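Local coordinates for protein 4-hydroxybenzoyl-CoA thioesterase (Pseudomonas sp. CBS3, PDB 1LO7) that hydrolyses 4-hydroxybenzoyl-CoA to 4-hydroxybenzoate and CoA, the last step in converting 4-chlorobenzoate to 4-hydroxybenzoate, at residues T59-C64 / E115-A120; R88-V93 / L127-V132. One frame throughout, in Å; residues are numbered along the deposited sequence.

Contact 1: residues T59-C64 / E115-A120. With 4CO (4-hydroxyphenacyl coenzyme A), chain B.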
# COMPACT_ATOMS: atom_id res chain seq x y z
N THR A 59 18.62 4.40 4.88
CA THR A 59 18.53 4.64 6.33
C THR A 59 17.35 3.89 6.95
O THR A 59 16.29 4.46 7.24
CB THR A 59 18.40 6.16 6.62
OG1 THR A 59 17.22 6.63 5.99
CG2 THR A 59 19.61 6.88 6.08
N PRO A 60 17.50 2.60 7.14
CA PRO A 60 16.43 1.81 7.73
C PRO A 60 16.11 2.31 9.14
O PRO A 60 16.95 2.88 9.86
CB PRO A 60 16.95 0.37 7.85
CG PRO A 60 18.42 0.41 7.49
CD PRO A 60 18.73 1.80 6.93
N ILE A 61 14.84 2.10 9.53
CA ILE A 61 14.32 2.51 10.83
C ILE A 61 14.50 1.45 11.88
O ILE A 61 14.32 0.28 11.57
CB ILE A 61 12.84 2.89 10.67
CG1 ILE A 61 12.24 3.58 11.91
CG2 ILE A 61 12.01 1.68 10.20
CD1 ILE A 61 11.00 4.45 11.59
N VAL A 62 14.89 1.89 13.09
CA VAL A 62 15.10 1.00 14.23
C VAL A 62 14.07 1.24 15.34
O VAL A 62 13.78 0.37 16.16
CB VAL A 62 16.51 0.96 14.80
CG1 VAL A 62 17.46 0.48 13.69
CG2 VAL A 62 17.01 2.34 15.24
N SER A 63 13.50 2.44 15.36
CA SER A 63 12.53 2.71 16.39
C SER A 63 11.62 3.86 16.01
O SER A 63 12.00 4.72 15.23
CB SER A 63 13.27 3.04 17.68
OG SER A 63 12.33 3.28 18.70
N CYS A 64 10.42 3.92 16.55
CA CYS A 64 9.57 5.05 16.21
C CYS A 64 8.62 5.40 17.36
O CYS A 64 8.10 4.54 18.04
CB CYS A 64 8.67 4.81 14.98
SG CYS A 64 7.66 6.31 14.58
N GLU A 115 11.45 9.38 14.56
CA GLU A 115 11.99 8.13 14.02
C GLU A 115 13.46 8.01 14.35
O GLU A 115 14.19 9.00 14.23
CB GLU A 115 11.87 8.08 12.45
CG GLU A 115 10.41 8.10 11.95
CD GLU A 115 10.36 8.02 10.45
OE1 GLU A 115 11.18 8.54 9.73
OE2 GLU A 115 9.33 7.36 9.99
N ILE A 116 13.87 6.82 14.72
CA ILE A 116 15.27 6.59 14.98
C ILE A 116 15.75 5.72 13.83
O ILE A 116 15.25 4.62 13.62
CB ILE A 116 15.58 5.95 16.32
CG1 ILE A 116 14.99 6.84 17.45
CG2 ILE A 116 17.11 5.81 16.42
CD1 ILE A 116 15.44 6.46 18.87
N ARG A 117 16.72 6.22 13.05
CA ARG A 117 17.21 5.46 11.93
C ARG A 117 18.73 5.38 11.96
O ARG A 117 19.41 6.00 12.81
CB ARG A 117 16.80 6.20 10.65
CG ARG A 117 15.29 6.10 10.30
CD ARG A 117 14.94 7.07 9.19
NE ARG A 117 13.51 7.16 8.85
CZ ARG A 117 12.94 6.48 7.85
NH1 ARG A 117 13.61 5.61 7.07
NH2 ARG A 117 11.64 6.71 7.63
N VAL A 118 19.26 4.61 11.02
CA VAL A 118 20.71 4.47 10.91
C VAL A 118 21.05 4.34 9.47
O VAL A 118 20.22 3.91 8.68
CB VAL A 118 21.19 3.19 11.54
CG1 VAL A 118 20.89 3.17 13.03
CG2 VAL A 118 20.63 1.96 10.82
N PHE A 119 22.28 4.75 9.13
CA PHE A 119 22.80 4.58 7.77
C PHE A 119 23.25 3.14 7.76
O PHE A 119 23.80 2.69 8.73
CB PHE A 119 23.97 5.50 7.43
CG PHE A 119 23.44 6.87 7.07
CD1 PHE A 119 23.08 7.18 5.76
CD2 PHE A 119 23.29 7.84 8.06
CE1 PHE A 119 22.62 8.46 5.44
CE2 PHE A 119 22.82 9.12 7.75
CZ PHE A 119 22.47 9.42 6.43
N ALA A 120 22.97 2.40 6.70
CA ALA A 120 23.37 1.02 6.76
C ALA A 120 23.87 0.50 5.45
O ALA A 120 23.72 1.11 4.40
CB ALA A 120 22.17 0.15 7.18
N1A 4CO B . 15.89 2.30 20.02
C2A 4CO B . 16.88 3.24 19.91
N3A 4CO B . 18.01 3.13 19.27
C4A 4CO B . 18.14 1.94 18.66
C5A 4CO B . 17.23 0.89 18.69
C6A 4CO B . 16.04 1.10 19.41
N6A 4CO B . 15.10 0.19 19.51
N7A 4CO B . 17.70 -0.20 17.97
C8A 4CO B . 18.90 0.19 17.51
N9A 4CO B . 19.21 1.46 17.92
C1D 4CO B . 20.46 2.19 17.70
C2D 4CO B . 21.61 1.61 18.52
O2D 4CO B . 21.56 2.05 19.88
C3D 4CO B . 22.78 2.25 17.80
O3D 4CO B . 22.78 3.64 18.00
P3D 4CO B . 24.08 4.43 18.44
O7A 4CO B . 24.18 4.30 19.88
O8A 4CO B . 25.25 3.88 17.75
O9A 4CO B . 23.87 5.91 18.02
C4D 4CO B . 22.32 2.04 16.36
O4D 4CO B . 20.87 1.92 16.42
C5D 4CO B . 22.95 0.92 15.60
O5D 4CO B . 22.49 -0.31 16.17
P1A 4CO B . 23.56 -1.43 16.51
O1A 4CO B . 22.77 -2.42 17.27
O2A 4CO B . 24.69 -0.92 17.25
O3A 4CO B . 24.11 -2.01 15.22
P2A 4CO B . 23.64 -3.24 14.32
O4A 4CO B . 24.45 -3.18 13.08
O5A 4CO B . 23.94 -4.48 15.04
O6A 4CO B . 22.00 -3.32 14.13
CBP 4CO B . 20.35 -3.00 12.51
CCP 4CO B . 21.40 -2.31 13.38
CDP 4CO B . 20.99 -4.09 11.62
CEP 4CO B . 19.58 -1.97 11.70
CAP 4CO B . 19.41 -3.87 13.37
OAP 4CO B . 18.78 -3.07 14.37
C9P 4CO B . 18.19 -4.32 12.56
O9P 4CO B . 18.33 -5.08 11.63
N8P 4CO B . 16.91 -3.73 12.90
C7P 4CO B . 15.87 -4.05 11.91
C6P 4CO B . 15.78 -2.98 10.81
C5P 4CO B . 14.47 -3.18 10.04
O5P 4CO B . 14.17 -4.24 9.51
N4P 4CO B . 13.66 -1.98 10.01
C3P 4CO B . 12.34 -2.14 9.41
C2P 4CO B . 12.43 -2.22 7.91
S1P 4CO B . 13.71 -1.20 7.17
O1B 4CO B . 11.58 0.52 5.38
C1B 4CO B . 12.76 0.26 5.17
C2B 4CO B . 13.67 1.32 4.73
C3B 4CO B . 15.02 1.00 4.47
C4B 4CO B . 15.90 1.99 4.04
C5B 4CO B . 15.42 3.30 3.83
O2B 4CO B . 16.27 4.31 3.32
C6B 4CO B . 14.06 3.62 4.11
C7B 4CO B . 13.18 2.62 4.57
CB 4CO B . 13.29 -1.11 5.39

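Contact 2: residues R88-V93 / L127-V132. With 4CO (4-hydroxyphenacyl coenzyme A), chain B.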
# COMPACT_ATOMS: atom_id res chain seq x y z
N ARG A 88 23.62 10.75 17.05
CA ARG A 88 24.14 9.91 18.07
C ARG A 88 25.42 9.34 17.57
O ARG A 88 26.27 10.14 17.21
CB ARG A 88 23.10 8.90 18.56
CG ARG A 88 21.95 9.64 19.24
CD ARG A 88 20.76 8.74 19.61
NE ARG A 88 19.75 9.47 20.38
CZ ARG A 88 18.64 8.92 20.87
NH1 ARG A 88 18.37 7.64 20.71
NH2 ARG A 88 17.80 9.70 21.57
N ARG A 89 25.59 8.03 17.57
CA ARG A 89 26.85 7.51 17.06
C ARG A 89 26.51 6.88 15.73
O ARG A 89 26.81 7.44 14.67
CB ARG A 89 27.53 6.52 18.00
CG ARG A 89 28.82 5.96 17.41
CD ARG A 89 29.67 5.24 18.45
NE ARG A 89 31.10 5.29 18.14
CZ ARG A 89 31.70 4.44 17.30
NH1 ARG A 89 31.03 3.47 16.69
NH2 ARG A 89 33.01 4.55 17.05
N LYS A 90 25.83 5.74 15.78
CA LYS A 90 25.43 5.08 14.54
C LYS A 90 23.98 5.45 14.20
O LYS A 90 23.50 5.22 13.10
CB LYS A 90 25.48 3.59 14.69
CG LYS A 90 26.86 3.07 14.81
CD LYS A 90 26.91 1.57 14.56
CE LYS A 90 28.32 1.03 14.70
NZ LYS A 90 28.29 -0.40 14.91
N SER A 91 23.27 6.05 15.14
CA SER A 91 21.88 6.40 14.88
C SER A 91 21.61 7.87 14.90
O SER A 91 22.44 8.64 15.34
CB SER A 91 20.97 5.74 15.93
OG SER A 91 21.28 6.22 17.27
N PHE A 92 20.41 8.25 14.47
CA PHE A 92 20.02 9.64 14.51
C PHE A 92 18.49 9.67 14.72
O PHE A 92 17.78 8.71 14.36
CB PHE A 92 20.49 10.41 13.26
CG PHE A 92 19.91 9.85 11.96
CD1 PHE A 92 20.63 8.92 11.19
CD2 PHE A 92 18.64 10.24 11.50
CE1 PHE A 92 20.11 8.39 10.01
CE2 PHE A 92 18.11 9.72 10.31
CZ PHE A 92 18.84 8.80 9.55
N VAL A 93 18.03 10.75 15.29
CA VAL A 93 16.62 10.90 15.56
C VAL A 93 16.13 11.89 14.55
O VAL A 93 16.63 13.01 14.48
CB VAL A 93 16.37 11.43 17.00
CG1 VAL A 93 14.86 11.64 17.20
CG2 VAL A 93 16.93 10.51 18.11
N LEU A 127 21.95 -6.91 7.12
CA LEU A 127 21.93 -5.46 7.25
C LEU A 127 22.91 -5.04 8.41
O LEU A 127 23.04 -5.69 9.45
CB LEU A 127 20.49 -5.06 7.59
CG LEU A 127 20.36 -3.57 7.65
CD1 LEU A 127 20.54 -3.00 6.22
CD2 LEU A 127 18.97 -3.26 8.25
N ARG A 128 23.64 -3.96 8.27
CA ARG A 128 24.55 -3.57 9.30
C ARG A 128 24.63 -2.03 9.40
O ARG A 128 24.86 -1.34 8.39
CB ARG A 128 25.92 -4.19 8.99
CG ARG A 128 27.09 -3.40 9.59
CD ARG A 128 27.84 -4.16 10.67
NE ARG A 128 28.65 -5.27 10.15
CZ ARG A 128 29.24 -6.22 10.89
NH1 ARG A 128 29.16 -6.26 12.22
NH2 ARG A 128 29.95 -7.17 10.26
N ALA A 129 24.46 -1.50 10.60
CA ALA A 129 24.53 -0.07 10.78
C ALA A 129 25.95 0.45 10.79
O ALA A 129 26.89 -0.25 11.20
CB ALA A 129 23.92 0.32 12.12
N ILE A 130 26.11 1.69 10.35
CA ILE A 130 27.44 2.27 10.37
C ILE A 130 27.43 3.59 11.13
O ILE A 130 26.40 4.20 11.37
CB ILE A 130 27.95 2.55 8.97
CG1 ILE A 130 27.02 3.56 8.30
CG2 ILE A 130 27.98 1.27 8.17
CD1 ILE A 130 27.55 4.04 6.94
N GLU A 131 28.60 4.02 11.53
CA GLU A 131 28.68 5.27 12.21
C GLU A 131 28.19 6.32 11.24
O GLU A 131 28.46 6.24 10.04
CB GLU A 131 30.15 5.46 12.51
CG GLU A 131 30.53 6.81 13.10
CD GLU A 131 31.96 6.70 13.49
OE1 GLU A 131 32.32 6.03 14.43
OE2 GLU A 131 32.77 7.31 12.66
N VAL A 132 27.44 7.30 11.74
CA VAL A 132 26.93 8.31 10.82
C VAL A 132 28.08 8.97 10.06
O VAL A 132 28.96 9.49 10.68
CB VAL A 132 26.04 9.34 11.52
CG1 VAL A 132 25.51 10.36 10.53
CG2 VAL A 132 24.87 8.67 12.21
N1A 4CO B . 15.89 2.30 20.02
C2A 4CO B . 16.88 3.24 19.91
N3A 4CO B . 18.01 3.13 19.27
C4A 4CO B . 18.14 1.94 18.66
C5A 4CO B . 17.23 0.89 18.69
C6A 4CO B . 16.04 1.10 19.41
N6A 4CO B . 15.10 0.19 19.51
N7A 4CO B . 17.70 -0.20 17.97
C8A 4CO B . 18.90 0.19 17.51
N9A 4CO B . 19.21 1.46 17.92
C1D 4CO B . 20.46 2.19 17.70
C2D 4CO B . 21.61 1.61 18.52
O2D 4CO B . 21.56 2.05 19.88
C3D 4CO B . 22.78 2.25 17.80
O3D 4CO B . 22.78 3.64 18.00
P3D 4CO B . 24.08 4.43 18.44
O7A 4CO B . 24.18 4.30 19.88
O8A 4CO B . 25.25 3.88 17.75
O9A 4CO B . 23.87 5.91 18.02
C4D 4CO B . 22.32 2.04 16.36
O4D 4CO B . 20.87 1.92 16.42
C5D 4CO B . 22.95 0.92 15.60
O5D 4CO B . 22.49 -0.31 16.17
P1A 4CO B . 23.56 -1.43 16.51
O1A 4CO B . 22.77 -2.42 17.27
O2A 4CO B . 24.69 -0.92 17.25
O3A 4CO B . 24.11 -2.01 15.22
P2A 4CO B . 23.64 -3.24 14.32
O4A 4CO B . 24.45 -3.18 13.08
O5A 4CO B . 23.94 -4.48 15.04
O6A 4CO B . 22.00 -3.32 14.13
CBP 4CO B . 20.35 -3.00 12.51
CCP 4CO B . 21.40 -2.31 13.38
CDP 4CO B . 20.99 -4.09 11.62
CEP 4CO B . 19.58 -1.97 11.70
CAP 4CO B . 19.41 -3.87 13.37
OAP 4CO B . 18.78 -3.07 14.37
C9P 4CO B . 18.19 -4.32 12.56
O9P 4CO B . 18.33 -5.08 11.63
N8P 4CO B . 16.91 -3.73 12.90
C7P 4CO B . 15.87 -4.05 11.91
C6P 4CO B . 15.78 -2.98 10.81
C5P 4CO B . 14.47 -3.18 10.04
O5P 4CO B . 14.17 -4.24 9.51
N4P 4CO B . 13.66 -1.98 10.01
C3P 4CO B . 12.34 -2.14 9.41
C2P 4CO B . 12.43 -2.22 7.91
S1P 4CO B . 13.71 -1.20 7.17
O1B 4CO B . 11.58 0.52 5.38
C1B 4CO B . 12.76 0.26 5.17
C2B 4CO B . 13.67 1.32 4.73
C3B 4CO B . 15.02 1.00 4.47
C4B 4CO B . 15.90 1.99 4.04
C5B 4CO B . 15.42 3.30 3.83
O2B 4CO B . 16.27 4.31 3.32
C6B 4CO B . 14.06 3.62 4.11
C7B 4CO B . 13.18 2.62 4.57
CB 4CO B . 13.29 -1.11 5.39
O HOH W 1 24.37 5.70 10.76
O HOH W 2 26.52 -2.20 13.00

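Contact 1: residues T59-C64 / E115-A120
With CG anti to its own carbonyl carbon (chi1 -73°) and an extended chain from there to NE, Arg-117 carries its guanidinium to the backbone of Thr-59. Its NH1 donates to Thr-59 O over 2.9 Å. NE and NH2 of Arg-117 both grip Glu-115 OE1 in a side-on salt bridge, from above the carboxylate plane. All three bonds lie in the guanidinium plane and fix its rotation; its edge also borders C6B of the ligand's phenol ring. At Thr-59, OG1 lies between the backbone N and the carbonyl carbon (chi1 60°), which leaves CG2 over one face of the Phe-119 ring, a CH-pi contact 3.6 Å from the centroid. The strands are antiparallel and broken by a classic beta bulge: Ile-116 O accepts from Val-62 N at 2.8 Å and from Ser-63 N at 3.3 Å. Thr-59 N donates to the ligand's phenol oxygen O2B over 2.8 Å, and Ile-61 O accepts from the pantetheine nitrogen N4P over 2.8 Å. Val-62 and Ile-116 meet through their CG2 methyls beside the adenine. This pairing belongs to the hot dog fold sheet. Helix 25-41 packs on the side bearing Glu-115 and Arg-117, and its Asp-32 forms a second salt bridge with Arg-117. Ser-63 and Cys-64 pair with a strand of the second subunit, which continues the sheet.

Contact 2: residues R88-V93 / L127-V132
Lys-90 runs its side chain alongside the backbone of Ala-129 and Ile-130. CG is anti to the carbonyl carbon (chi1 -69°) and the chain is extended beyond it, with CD 3.8 Å from Ala-129 O. NZ of Lys-90 donates to water 2, which in turn donates to Ala-129 O and to the pyrophosphate oxygen O3A of the ligand. With an alanine in place of Lys-90, this water would probably lose its ammonium donor, and the pyrophosphate one of the positive charges near it. Arg-89 has CG anti to its backbone N and brings its guanidinium to Glu-131, whose extended chain comes back toward it. Glu-131 OE1 sits over one face of that group, 3.1 Å from Arg-89 NH2. The two planes stand 85° apart and no N-H points at the oxygen, so this salt bridge rests on charge alone. The backbone tie is direct: Val-132 N donates to Arg-89 O over 3.0 Å. The turn also cradles the 3'-phosphate of the CoA moiety. Arg-89 N donates to O9A at 2.8 Å. Ser-91 N donates to O9A at 2.9 Å. Lys-90 N donates to O8A. Ser-91 OG lies 2.7 Å from O9A. Ala-129 N donates to the pyrophosphate oxygen O4A. Strands 91-101 and 126-130 both pair with strand 107-123. Val-132 reaches the edge of the Phe-92 ring and Trp-87 of strand 77-87, while Phe-92 meets Phe-39 of helix 25-41.

Both contacts hold the same CoA ligand. Strand 107-123, one half of contact 1, pairs with both strands of contact 2. Arg-117 O probably accepts from Phe-92 N, and Phe-119 O from Ile-130 N, each over 3.0 Å. Contact 1 is the buried one, an antiparallel strand pair with apolar packing and an internal ion pair; it hydrogen-bonds the ligand's phenol and pantetheine parts, packs on the adenine and reaches the subunit interface. The centre of contact 2 lies about 16 Å from the centre of the chain, that of contact 1 about 10 Å. Contact 2 is partly buried, with exposed Arg-89 and Glu-131, and meets the phosphates with backbone N-H groups, a lysine and a water.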